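DinB-like domain-containing protein (Enterococcus faecalis, PDB 3CEX) is of unknown function but belongs to the DinB superfamily, whose helical-bundle relatives often carry a histidine-lined metal site. Local coordinates at residues A[41-55]-A[154-168]. Residues are numbered along the deposited sequence; the frame is centred on the assembly and turned at random.
Sequences IKSVTWLMWHTAREL and DAVMHSGQAVYTRRL. With ACY (acetic acid), chain C.
Two long helices of the DinB four-helix bundle pair here, helix 44-55 running antiparallel to helix 154-168 at 168°, with their axes 9.5 Å apart at closest approach. L47 is the knob of a knobs-into-holes contact, seated among H158, Q161, A162 and T165: its CD1 branch rests on the A162 backbone, while CD2 meets the H158 ring obliquely, 3.5 Å from CD2 of that histidine. One turn on, T51 CG2 lies 3.5 Å from A155 CB, and its OG1 is turned back to the L47 carbonyl, which also accepts from T51 N on the opposite face. The edge of H50, through CD2, is directed at the face of H158 in an offset edge-to-face pair, planes 72° apart and centroids 4.7 Å apart. H50, its CG swung opposite the backbone N (chi1 163°), brings NE2 to D154, whose OD1 sits near the imidazole plane and takes a weak bond from NE2 at 3.3 Å. M157 SE lies over the opposite face of H158, near its centre, and H158 NE2 is hydrogen-bonded to a glycerol, probably from the crystallisation liquor. Where helix 44-55 begins, T165 OG1 donates to K42 O at 2.7 Å, nearly along the C=O axis, just before the N-cap S43. Apolar packing with a threonine-to-carbonyl hydrogen bond thus gives way to two imidazoles meeting the D154 carboxylate, consistent with a polar pocket.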
ATOM      1  N   ILE A  41      -8.173  11.559   9.784  1.00 29.43           N
ATOM      2  CA  ILE A  41      -7.703  11.597   8.432  1.00 28.23           C
ATOM      3  C   ILE A  41      -6.516  12.570   8.385  1.00 27.71           C
ATOM      4  O   ILE A  41      -6.689  13.793   8.538  1.00 29.22           O
ATOM      5  CB  ILE A  41      -8.811  12.052   7.470  1.00 27.95           C
ATOM      6  CG1 ILE A  41     -10.049  11.165   7.605  1.00 28.82           C
ATOM      7  CG2 ILE A  41      -8.267  12.104   6.032  1.00 25.93           C
ATOM      8  CD1 ILE A  41      -9.802   9.676   7.297  1.00 28.47           C
ATOM      9  N   LYS A  42      -5.327  12.023   8.252  1.00 26.46           N
ATOM     10  CA  LYS A  42      -4.081  12.784   8.177  1.00 26.01           C
ATOM     11  C   LYS A  42      -3.955  13.611   6.882  1.00 25.90           C
ATOM     12  O   LYS A  42      -4.473  13.243   5.815  1.00 25.64           O
ATOM     13  CB  LYS A  42      -2.865  11.845   8.337  1.00 26.45           C
ATOM     14  CG  LYS A  42      -2.825  10.959   9.627  1.00 27.18           C
ATOM     15  CD  LYS A  42      -2.606  11.814  10.902  1.00 30.28           C
ATOM     16  CE  LYS A  42      -2.085  10.943  12.056  1.00 32.90           C
ATOM     17  NZ  LYS A  42      -3.150  10.111  12.722  1.00 31.71           N
ATOM     18  N   SER A  43      -3.291  14.754   6.992  1.00 25.63           N
ATOM     19  CA  SER A  43      -2.916  15.567   5.836  1.00 25.41           C
ATOM     20  C   SER A  43      -1.930  14.836   4.968  1.00 25.32           C
ATOM     21  O   SER A  43      -1.243  13.920   5.438  1.00 25.37           O
ATOM     22  CB  SER A  43      -2.293  16.893   6.291  1.00 25.88           C
ATOM     23  OG  SER A  43      -1.032  16.736   6.912  1.00 24.91           O
ATOM     24  N   VAL A  44      -1.855  15.235   3.706  1.00 25.00           N
ATOM     25  CA  VAL A  44      -0.814  14.707   2.806  1.00 25.32           C
ATOM     26  C   VAL A  44       0.569  15.061   3.343  1.00 24.91           C
ATOM     27  O   VAL A  44       1.463  14.232   3.316  1.00 25.55           O
ATOM     28  CB  VAL A  44      -1.011  15.161   1.338  1.00 24.83           C
ATOM     29  CG1 VAL A  44       0.175  14.766   0.444  1.00 25.77           C
ATOM     30  CG2 VAL A  44      -2.296  14.560   0.790  1.00 25.76           C
ATOM     31  N   THR A  45       0.733  16.253   3.895  1.00 24.76           N
ATOM     32  CA  THR A  45       2.015  16.622   4.516  1.00 24.95           C
ATOM     33  C   THR A  45       2.378  15.640   5.639  1.00 24.97           C
ATOM     34  O   THR A  45       3.510  15.113   5.664  1.00 23.89           O
ATOM     35  CB  THR A  45       2.006  18.032   5.088  1.00 24.00           C
ATOM     36  OG1 THR A  45       1.921  18.981   4.028  1.00 24.98           O
ATOM     37  CG2 THR A  45       3.299  18.309   5.902  1.00 24.64           C
ATOM     38  N   TRP A  46       1.430  15.349   6.535  1.00 25.51           N
ATOM     39  CA  TRP A  46       1.710  14.361   7.619  1.00 25.85           C
ATOM     40  C   TRP A  46       2.076  12.977   7.061  1.00 26.33           C
ATOM     41  O   TRP A  46       3.021  12.342   7.518  1.00 24.04           O
ATOM     42  CB  TRP A  46       0.528  14.240   8.568  1.00 26.97           C
ATOM     43  CG  TRP A  46       0.826  13.434   9.836  1.00 27.08           C
ATOM     44  CD1 TRP A  46       1.116  13.950  11.065  1.00 29.10           C
ATOM     45  CD2 TRP A  46       0.870  12.001   9.987  1.00 27.25           C
ATOM     46  NE1 TRP A  46       1.327  12.954  11.964  1.00 28.64           N
ATOM     47  CE2 TRP A  46       1.196  11.740  11.340  1.00 29.20           C
ATOM     48  CE3 TRP A  46       0.657  10.915   9.122  1.00 29.16           C
ATOM     49  CZ2 TRP A  46       1.311  10.428  11.858  1.00 29.22           C
ATOM     50  CZ3 TRP A  46       0.792   9.604   9.631  1.00 29.38           C
ATOM     51  CH2 TRP A  46       1.130   9.379  10.983  1.00 28.13           C
ATOM     52  N   LEU A  47       1.307  12.516   6.065  1.00 26.95           N
ATOM     53  CA  LEU A  47       1.523  11.187   5.463  1.00 27.62           C
ATOM     54  C   LEU A  47       2.887  11.047   4.807  1.00 28.23           C
ATOM     55  O   LEU A  47       3.561  10.030   4.967  1.00 28.91           O
ATOM     56  CB  LEU A  47       0.411  10.877   4.444  1.00 27.03           C
ATOM     57  CG  LEU A  47      -0.938  10.626   5.113  1.00 25.79           C
ATOM     58  CD1 LEU A  47      -2.100  10.727   4.130  1.00 27.37           C
ATOM     59  CD2 LEU A  47      -0.921   9.213   5.818  1.00 26.28           C
HETATM   60  N   MSE A  48       3.296  12.062   4.061  1.00 28.91           N
HETATM   61  CA  MSE A  48       4.617  12.042   3.400  1.00 30.32           C
HETATM   62  C   MSE A  48       5.755  12.191   4.386  1.00 28.84           C
HETATM   63  O   MSE A  48       6.725  11.498   4.287  1.00 28.89           O
HETATM   64  CB  MSE A  48       4.728  13.162   2.374  1.00 29.61           C
HETATM   65  CG  MSE A  48       4.204  12.796   1.100  1.00 35.01           C
HETATM   66 SE   MSE A  48       4.547  14.061  -0.337  0.80 39.17          SE
HETATM   67  CE  MSE A  48       6.272  13.606  -1.039  1.00 32.43           C
ATOM     68  N   TRP A  49       5.632  13.101   5.341  1.00 29.10           N
ATOM     69  CA  TRP A  49       6.638  13.231   6.396  1.00 28.91           C
ATOM     70  C   TRP A  49       6.747  11.925   7.186  1.00 28.75           C
ATOM     71  O   TRP A  49       7.848  11.411   7.438  1.00 26.91           O
ATOM     72  CB  TRP A  49       6.244  14.363   7.341  1.00 28.69           C
ATOM     73  CG  TRP A  49       7.006  14.337   8.609  1.00 29.12           C
ATOM     74  CD1 TRP A  49       8.270  14.822   8.807  1.00 29.15           C
ATOM     75  CD2 TRP A  49       6.587  13.786   9.873  1.00 28.42           C
ATOM     76  NE1 TRP A  49       8.638  14.615  10.089  1.00 28.83           N
ATOM     77  CE2 TRP A  49       7.630  13.985  10.767  1.00 28.50           C
ATOM     78  CE3 TRP A  49       5.418  13.145  10.321  1.00 28.93           C
ATOM     79  CZ2 TRP A  49       7.555  13.591  12.111  1.00 29.34           C
ATOM     80  CZ3 TRP A  49       5.338  12.752  11.610  1.00 28.54           C
ATOM     81  CH2 TRP A  49       6.405  12.963  12.507  1.00 30.33           C
ATOM     82  N   HIS A  50       5.591  11.357   7.552  1.00 28.13           N
ATOM     83  CA  HIS A  50       5.592  10.131   8.339  1.00 29.04           C
ATOM     84  C   HIS A  50       6.220   8.960   7.600  1.00 28.72           C
ATOM     85  O   HIS A  50       6.956   8.208   8.192  1.00 28.43           O
ATOM     86  CB  HIS A  50       4.199   9.712   8.789  1.00 30.84           C
ATOM     87  CG  HIS A  50       4.130   8.281   9.236  1.00 32.93           C
ATOM     88  ND1 HIS A  50       4.482   7.887  10.504  1.00 34.37           N
ATOM     89  CD2 HIS A  50       3.792   7.149   8.568  1.00 37.34           C
ATOM     90  CE1 HIS A  50       4.344   6.575  10.610  1.00 35.48           C
ATOM     91  NE2 HIS A  50       3.938   6.099   9.447  1.00 37.74           N
ATOM     92  N   THR A  51       5.909   8.815   6.312  1.00 28.43           N
ATOM     93  CA  THR A  51       6.494   7.758   5.492  1.00 28.21           C
ATOM     94  C   THR A  51       8.010   7.932   5.404  1.00 28.88           C
ATOM     95  O   THR A  51       8.735   6.970   5.597  1.00 28.47           O
ATOM     96  CB  THR A  51       5.831   7.709   4.113  1.00 28.89           C
ATOM     97  OG1 THR A  51       4.432   7.413   4.319  1.00 29.57           O
ATOM     98  CG2 THR A  51       6.483   6.623   3.170  1.00 28.24           C
ATOM     99  N   ALA A  52       8.485   9.141   5.110  1.00 28.15           N
ATOM    100  CA  ALA A  52       9.925   9.406   5.061  1.00 28.74           C
ATOM    101  C   ALA A  52      10.539   9.137   6.436  1.00 29.45           C
ATOM    102  O   ALA A  52      11.603   8.520   6.531  1.00 29.52           O
ATOM    103  CB  ALA A  52      10.200  10.823   4.614  1.00 27.71           C
ATOM    104  N   ARG A  53       9.867   9.573   7.487  1.00 30.50           N
ATOM    105  CA  ARG A  53      10.374   9.424   8.846  1.00 31.61           C
ATOM    106  C   ARG A  53      10.466   7.953   9.278  1.00 32.45           C
ATOM    107  O   ARG A  53      11.447   7.542   9.918  1.00 33.03           O
ATOM    108  CB  ARG A  53       9.504  10.265   9.801  1.00 32.61           C
ATOM    109  CG  ARG A  53       9.982  10.443  11.201  1.00 35.12           C
ATOM    110  CD  ARG A  53      11.042  11.498  11.352  1.00 41.19           C
ATOM    111  NE  ARG A  53      11.059  11.905  12.760  1.00 46.31           N
ATOM    112  CZ  ARG A  53      11.874  11.435  13.705  1.00 48.28           C
ATOM    113  NH1 ARG A  53      12.820  10.546  13.427  1.00 51.62           N
ATOM    114  NH2 ARG A  53      11.756  11.881  14.949  1.00 50.79           N
ATOM    115  N   GLU A  54       9.471   7.149   8.912  1.00 32.40           N
ATOM    116  CA  GLU A  54       9.461   5.771   9.331  1.00 33.76           C
ATOM    117  C   GLU A  54      10.489   4.902   8.568  1.00 33.32           C
ATOM    118  O   GLU A  54      11.089   4.011   9.166  1.00 32.91           O
ATOM    119  CB  GLU A  54       8.041   5.200   9.197  1.00 34.59           C
ATOM    120  CG  GLU A  54       7.895   3.809   9.704  1.00 40.83           C
ATOM    121  CD  GLU A  54       7.820   3.693  11.222  1.00 45.94           C
ATOM    122  OE1 GLU A  54       8.282   4.593  11.961  1.00 52.58           O
ATOM    123  OE2 GLU A  54       7.290   2.668  11.683  1.00 52.67           O
ATOM    124  N   LEU A  55      10.628   5.109   7.257  1.00 32.47           N
ATOM    125  CA  LEU A  55      11.733   4.493   6.488  1.00 32.50           C
ATOM    126  C   LEU A  55      13.098   4.862   7.079  1.00 32.49           C
ATOM    127  O   LEU A  55      13.968   4.004   7.309  1.00 32.06           O
ATOM    128  CB  LEU A  55      11.672   4.920   5.016  1.00 31.82           C
ATOM    129  CG  LEU A  55      10.451   4.436   4.185  1.00 32.17           C
ATOM    130  CD1 LEU A  55      10.409   5.083   2.791  1.00 30.56           C
ATOM    131  CD2 LEU A  55      10.446   2.900   4.082  1.00 31.84           C
ATOM    132  N   ASP A 154       4.056  -0.189   5.030  1.00 32.34           N
ATOM    133  CA  ASP A 154       3.726   1.102   5.595  1.00 32.69           C
ATOM    134  C   ASP A 154       3.781   2.195   4.547  1.00 31.76           C
ATOM    135  O   ASP A 154       2.843   2.982   4.454  1.00 30.62           O
ATOM    136  CB  ASP A 154       4.717   1.455   6.727  1.00 33.66           C
ATOM    137  CG  ASP A 154       4.529   2.886   7.263  1.00 38.06           C
ATOM    138  OD1 ASP A 154       3.866   2.994   8.306  1.00 46.07           O
ATOM    139  OD2 ASP A 154       5.038   3.890   6.640  1.00 48.08           O
ATOM    140  N   ALA A 155       4.883   2.251   3.788  1.00 29.78           N
ATOM    141  CA  ALA A 155       5.034   3.273   2.765  1.00 29.57           C
ATOM    142  C   ALA A 155       3.946   3.135   1.711  1.00 29.48           C
ATOM    143  O   ALA A 155       3.297   4.150   1.363  1.00 28.68           O
ATOM    144  CB  ALA A 155       6.436   3.262   2.116  1.00 28.72           C
ATOM    145  N   VAL A 156       3.727   1.917   1.202  1.00 28.76           N
ATOM    146  CA  VAL A 156       2.765   1.746   0.111  1.00 28.87           C
ATOM    147  C   VAL A 156       1.362   2.067   0.605  1.00 28.20           C
ATOM    148  O   VAL A 156       0.601   2.787  -0.039  1.00 28.83           O
ATOM    149  CB  VAL A 156       2.861   0.365  -0.550  1.00 28.77           C
ATOM    150  CG1 VAL A 156       1.798   0.171  -1.645  1.00 26.68           C
ATOM    151  CG2 VAL A 156       4.263   0.162  -1.156  1.00 32.04           C
HETATM  152  N   MSE A 157       1.002   1.524   1.755  1.00 27.87           N
HETATM  153  CA  MSE A 157      -0.332   1.743   2.272  1.00 29.22           C
HETATM  154  C   MSE A 157      -0.620   3.248   2.560  1.00 27.95           C
HETATM  155  O   MSE A 157      -1.718   3.745   2.299  1.00 25.76           O
HETATM  156  CB  MSE A 157      -0.477   0.873   3.526  1.00 30.90           C
HETATM  157  CG  MSE A 157      -1.606   1.186   4.305  1.00 37.82           C
HETATM  158 SE   MSE A 157      -1.330   2.499   5.766  0.80 42.77          SE
HETATM  159  CE  MSE A 157      -2.481   1.405   6.845  1.00 34.48           C
ATOM    160  N   HIS A 158       0.353   3.958   3.118  1.00 27.31           N
ATOM    161  CA  HIS A 158       0.216   5.414   3.293  1.00 28.18           C
ATOM    162  C   HIS A 158       0.079   6.208   2.004  1.00 26.91           C
ATOM    163  O   HIS A 158      -0.619   7.215   1.988  1.00 26.30           O
ATOM    164  CB  HIS A 158       1.330   6.002   4.203  1.00 27.90           C
ATOM    165  CG  HIS A 158       1.112   5.678   5.645  1.00 28.33           C
ATOM    166  ND1 HIS A 158       1.930   4.816   6.340  1.00 32.73           N
ATOM    167  CD2 HIS A 158       0.084   5.976   6.480  1.00 31.38           C
ATOM    168  CE1 HIS A 158       1.461   4.670   7.575  1.00 33.63           C
ATOM    169  NE2 HIS A 158       0.336   5.353   7.684  1.00 30.08           N
ATOM    170  N   SER A 159       0.697   5.733   0.934  1.00 27.32           N
ATOM    171  CA  SER A 159       0.579   6.395  -0.387  1.00 26.93           C
ATOM    172  C   SER A 159      -0.869   6.297  -0.897  1.00 27.42           C
ATOM    173  O   SER A 159      -1.412   7.262  -1.436  1.00 27.85           O
ATOM    174  CB  SER A 159       1.629   5.842  -1.374  1.00 27.22           C
ATOM    175  OG  SER A 159       1.305   4.549  -1.863  1.00 26.67           O
ATOM    176  N   GLY A 160      -1.540   5.164  -0.630  1.00 27.51           N
ATOM    177  CA  GLY A 160      -2.951   5.021  -0.918  1.00 27.04           C
ATOM    178  C   GLY A 160      -3.796   5.967  -0.111  1.00 27.06           C
ATOM    179  O   GLY A 160      -4.724   6.587  -0.642  1.00 26.34           O
ATOM    180  N   GLN A 161      -3.490   6.082   1.182  1.00 26.20           N
ATOM    181  CA  GLN A 161      -4.252   7.028   2.030  1.00 26.35           C
ATOM    182  C   GLN A 161      -4.091   8.458   1.540  1.00 25.50           C
ATOM    183  O   GLN A 161      -5.019   9.253   1.596  1.00 25.11           O
ATOM    184  CB  GLN A 161      -3.823   6.867   3.512  1.00 27.24           C
ATOM    185  CG  GLN A 161      -4.294   5.565   4.124  1.00 26.06           C
ATOM    186  CD  GLN A 161      -3.768   5.298   5.538  1.00 26.94           C
ATOM    187  OE1 GLN A 161      -2.880   6.008   6.015  1.00 28.14           O
ATOM    188  NE2 GLN A 161      -4.349   4.292   6.219  1.00 22.15           N
ATOM    189  N   ALA A 162      -2.907   8.812   1.063  1.00 25.77           N
ATOM    190  CA  ALA A 162      -2.664  10.194   0.552  1.00 25.49           C
ATOM    191  C   ALA A 162      -3.576  10.565  -0.603  1.00 24.56           C
ATOM    192  O   ALA A 162      -4.017  11.705  -0.703  1.00 24.93           O
ATOM    193  CB  ALA A 162      -1.203  10.374   0.140  1.00 24.87           C
ATOM    194  N   VAL A 163      -3.865   9.601  -1.470  1.00 24.45           N
ATOM    195  CA  VAL A 163      -4.830   9.808  -2.562  1.00 23.46           C
ATOM    196  C   VAL A 163      -6.211  10.186  -2.046  1.00 23.34           C
ATOM    197  O   VAL A 163      -6.850  11.104  -2.561  1.00 22.05           O
ATOM    198  CB  VAL A 163      -4.944   8.552  -3.408  1.00 24.35           C
ATOM    199  CG1 VAL A 163      -6.083   8.678  -4.404  1.00 22.36           C
ATOM    200  CG2 VAL A 163      -3.597   8.263  -4.110  1.00 22.97           C
ATOM    201  N   TYR A 164      -6.656   9.480  -1.007  1.00 23.66           N
ATOM    202  CA  TYR A 164      -7.949   9.745  -0.371  1.00 23.17           C
ATOM    203  C   TYR A 164      -8.004  11.111   0.312  1.00 23.90           C
ATOM    204  O   TYR A 164      -8.970  11.837   0.153  1.00 22.86           O
ATOM    205  CB  TYR A 164      -8.335   8.551   0.549  1.00 23.56           C
ATOM    206  CG  TYR A 164      -9.154   7.476  -0.160  1.00 23.55           C
ATOM    207  CD1 TYR A 164      -9.103   7.311  -1.536  1.00 26.73           C
ATOM    208  CD2 TYR A 164      -9.990   6.632   0.540  1.00 24.21           C
ATOM    209  CE1 TYR A 164      -9.885   6.357  -2.196  1.00 23.96           C
ATOM    210  CE2 TYR A 164     -10.767   5.698  -0.110  1.00 21.79           C
ATOM    211  CZ  TYR A 164     -10.699   5.564  -1.486  1.00 22.35           C
ATOM    212  OH  TYR A 164     -11.470   4.622  -2.150  1.00 24.49           O
ATOM    213  N   THR A 165      -6.989  11.452   1.094  1.00 24.32           N
ATOM    214  CA  THR A 165      -6.948  12.771   1.700  1.00 24.31           C
ATOM    215  C   THR A 165      -7.001  13.864   0.625  1.00 24.73           C
ATOM    216  O   THR A 165      -7.680  14.876   0.780  1.00 25.39           O
ATOM    217  CB  THR A 165      -5.664  12.972   2.486  1.00 23.70           C
ATOM    218  OG1 THR A 165      -5.671  12.111   3.624  1.00 23.33           O
ATOM    219  CG2 THR A 165      -5.556  14.447   2.954  1.00 23.57           C
ATOM    220  N   ARG A 166      -6.251  13.680  -0.453  1.00 26.05           N
ATOM    221  CA  ARG A 166      -6.266  14.624  -1.579  1.00 25.73           C
ATOM    222  C   ARG A 166      -7.675  14.800  -2.110  1.00 25.75           C
ATOM    223  O   ARG A 166      -8.141  15.936  -2.293  1.00 24.98           O
ATOM    224  CB  ARG A 166      -5.343  14.147  -2.712  1.00 26.55           C
ATOM    225  CG  ARG A 166      -5.183  15.124  -3.901  1.00 26.72           C
ATOM    226  CD  ARG A 166      -4.772  14.391  -5.180  1.00 29.24           C
ATOM    227  NE  ARG A 166      -5.846  13.595  -5.770  1.00 34.16           N
ATOM    228  CZ  ARG A 166      -5.707  12.378  -6.319  1.00 34.76           C
ATOM    229  NH1 ARG A 166      -6.768  11.775  -6.834  1.00 34.84           N
ATOM    230  NH2 ARG A 166      -4.532  11.755  -6.356  1.00 37.09           N
ATOM    231  N   ARG A 167      -8.364  13.693  -2.355  1.00 25.27           N
ATOM    232  CA  ARG A 167      -9.744  13.732  -2.825  1.00 26.18           C
ATOM    233  C   ARG A 167     -10.672  14.481  -1.882  1.00 27.03           C
ATOM    234  O   ARG A 167     -11.502  15.268  -2.328  1.00 24.71           O
ATOM    235  CB  ARG A 167     -10.278  12.324  -3.137  1.00 26.58           C
ATOM    236  CG  ARG A 167      -9.566  11.673  -4.332  1.00 27.01           C
ATOM    237  CD  ARG A 167      -9.924  10.218  -4.501  1.00 27.60           C
ATOM    238  NE  ARG A 167      -9.263   9.606  -5.654  1.00 29.28           N
ATOM    239  CZ  ARG A 167      -9.517   8.372  -6.108  1.00 30.97           C
ATOM    240  NH1 ARG A 167     -10.457   7.616  -5.548  1.00 31.87           N
ATOM    241  NH2 ARG A 167      -8.849   7.893  -7.149  1.00 31.65           N
ATOM    242  N   LEU A 168     -10.499  14.267  -0.582  1.00 27.39           N
ATOM    243  CA  LEU A 168     -11.315  14.960   0.411  1.00 27.52           C
ATOM    244  C   LEU A 168     -10.995  16.435   0.487  1.00 28.80           C
ATOM    245  O   LEU A 168     -11.883  17.253   0.731  1.00 28.29           O
ATOM    246  CB  LEU A 168     -11.095  14.330   1.797  1.00 28.12           C
ATOM    247  CG  LEU A 168     -11.532  12.884   1.952  1.00 28.96           C
ATOM    248  CD1 LEU A 168     -11.030  12.293   3.238  1.00 27.77           C
ATOM    249  CD2 LEU A 168     -13.063  12.827   1.866  1.00 31.72           C
TER
HETATM  250  C   ACY C 301      -5.594   8.578  -8.412  1.00 53.11           C
HETATM  251  O   ACY C 301      -4.445   9.052  -8.156  1.00 52.70           O
HETATM  252  OXT ACY C 301      -6.667   9.212  -8.213  1.00 51.44           O
HETATM  253  CH3 ACY C 301      -5.711   7.178  -8.996  1.00 53.23           C